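Side-chain contact in lectin (Polyandrocarpa misakiensis, PDB 1BYF), which binds galactose in a calcium-dependent manner as a homodimeric C-type lectin and takes part in the tunicate's defence against microorganisms: residues Y20-R24 with G25-V29. Sequence-based numbering, arbitrary orientation.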
# COMPACT_ATOMS: atom_id res chain seq x y z
N TYR A 20 -7.12 11.48 9.71
CA TYR A 20 -5.82 10.82 9.65
C TYR A 20 -5.21 11.01 8.27
O TYR A 20 -4.05 11.40 8.13
CB TYR A 20 -6.00 9.33 9.96
CG TYR A 20 -4.75 8.48 9.84
CD1 TYR A 20 -4.34 8.01 8.60
CD2 TYR A 20 -3.99 8.15 10.95
CE1 TYR A 20 -3.20 7.24 8.47
CE2 TYR A 20 -2.85 7.37 10.83
CZ TYR A 20 -2.47 6.92 9.59
OH TYR A 20 -1.33 6.17 9.42
N CYS A 21 -6.00 10.73 7.23
CA CYS A 21 -5.52 10.87 5.86
C CYS A 21 -5.29 12.34 5.51
O CYS A 21 -4.28 12.71 4.90
CB CYS A 21 -6.48 10.24 4.86
SG CYS A 21 -6.70 8.45 4.98
N GLN A 22 -6.23 13.19 5.89
CA GLN A 22 -6.15 14.62 5.60
C GLN A 22 -4.90 15.26 6.18
O GLN A 22 -4.28 16.10 5.53
CB GLN A 22 -7.39 15.35 6.13
CG GLN A 22 -8.67 15.06 5.37
CD GLN A 22 -8.67 15.60 3.95
OE1 GLN A 22 -8.92 16.78 3.71
NE2 GLN A 22 -8.40 14.72 2.99
N SER A 23 -4.53 14.88 7.40
CA SER A 23 -3.36 15.43 8.06
C SER A 23 -2.08 15.06 7.32
O SER A 23 -1.03 15.66 7.53
CB SER A 23 -3.27 14.91 9.49
OG SER A 23 -3.07 13.50 9.47
N ARG A 24 -2.17 14.05 6.46
CA ARG A 24 -1.03 13.59 5.68
C ARG A 24 -1.04 14.12 4.26
O ARG A 24 -0.22 13.69 3.45
CB ARG A 24 -1.04 12.06 5.64
CG ARG A 24 0.03 11.36 6.45
CD ARG A 24 -0.47 9.96 6.81
NE ARG A 24 -1.14 10.05 8.10
CZ ARG A 24 -0.62 9.70 9.27
NH1 ARG A 24 0.58 9.16 9.37
NH2 ARG A 24 -1.35 9.90 10.36
N GLY A 25 -1.97 15.02 3.94
CA GLY A 25 -2.08 15.55 2.59
C GLY A 25 -2.74 14.56 1.65
O GLY A 25 -2.63 14.67 0.43
N MET A 26 -3.47 13.59 2.22
CA MET A 26 -4.13 12.57 1.41
C MET A 26 -5.62 12.53 1.75
O MET A 26 -6.09 13.36 2.52
CB MET A 26 -3.49 11.21 1.68
CG MET A 26 -1.97 11.22 1.72
SD MET A 26 -1.30 9.56 1.99
CE MET A 26 -1.63 8.83 0.40
N ALA A 27 -6.34 11.56 1.20
CA ALA A 27 -7.76 11.40 1.46
C ALA A 27 -8.10 9.92 1.65
O ALA A 27 -7.43 9.06 1.07
CB ALA A 27 -8.60 11.96 0.31
N LEU A 28 -9.14 9.65 2.43
CA LEU A 28 -9.56 8.25 2.61
C LEU A 28 -9.79 7.68 1.22
O LEU A 28 -10.42 8.36 0.39
CB LEU A 28 -10.79 8.20 3.50
CG LEU A 28 -11.16 6.91 4.21
CD1 LEU A 28 -9.98 6.34 4.99
CD2 LEU A 28 -12.34 7.18 5.16
N VAL A 29 -9.25 6.51 0.91
CA VAL A 29 -9.33 5.96 -0.44
C VAL A 29 -10.72 6.07 -1.03
O VAL A 29 -11.73 5.73 -0.40
CB VAL A 29 -8.80 4.52 -0.48
CG1 VAL A 29 -9.77 3.56 0.18
CG2 VAL A 29 -8.48 4.10 -1.91
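A type I turn from Gln22 to Gly25 lies within a Schellman motif that ends the helix, with Met26 N bonded to Cys21 O at 2.9 Å and Gly25 N to Gln22 O at 3.0 Å. Gly25 is its C' residue, with a positive phi of 77° that favours glycine. Cys21 O also accepts from Arg24 N, on the opposite face of its carbonyl plane.

Cys21 packs on the returning strand. Cys21 CB lies 3.6 Å from Ala27 C. With SG beside the backbone N (chi1 -64°), the sulfur faces Leu28, and Cys21 SG touches Leu28 CD1 at 3.9 Å. Cys21 also forms a disulfide with Cys119. The Gln22 chain bends at chi2 (-67°), which brings its amide alongside the start of the returning segment. Gln22 NE2 lies 2.7 Å from Met26 O and 3.9 Å from Ala27 CB. Met26 CG lies 3.5 Å from Arg24 O, and the Met26 side chain then leads away toward strand 3-8.

Arg24 folds back along the helix end. Arg24 NE gives a nearly straight bond to Tyr20 O (3.2 Å), in the guanidinium plane. Ser23 OG reaches the same oxygen from the other face of the carbonyl. The Arg24 guanidinium lies nearly parallel to one face of the Tyr20 ring. Tyr20 CZ sits over the centre of the guanidinium, and Arg24 NH2 is over the ring, toward its rim. Arg24 NH1 forms a salt bridge with Glu4 of the second subunit, whose carboxylate also takes a hydrogen bond from Tyr20 OH.

Within the C-type lectin domain, this turn joins helix 14-22 to strand 27-28. Leu28 packs back on Tyr14 and Ala17 of that helix. Met26 reaches Leu6 on strand 3-8, and Ala27 pairs through its backbone with Glu120 of strand 115-122.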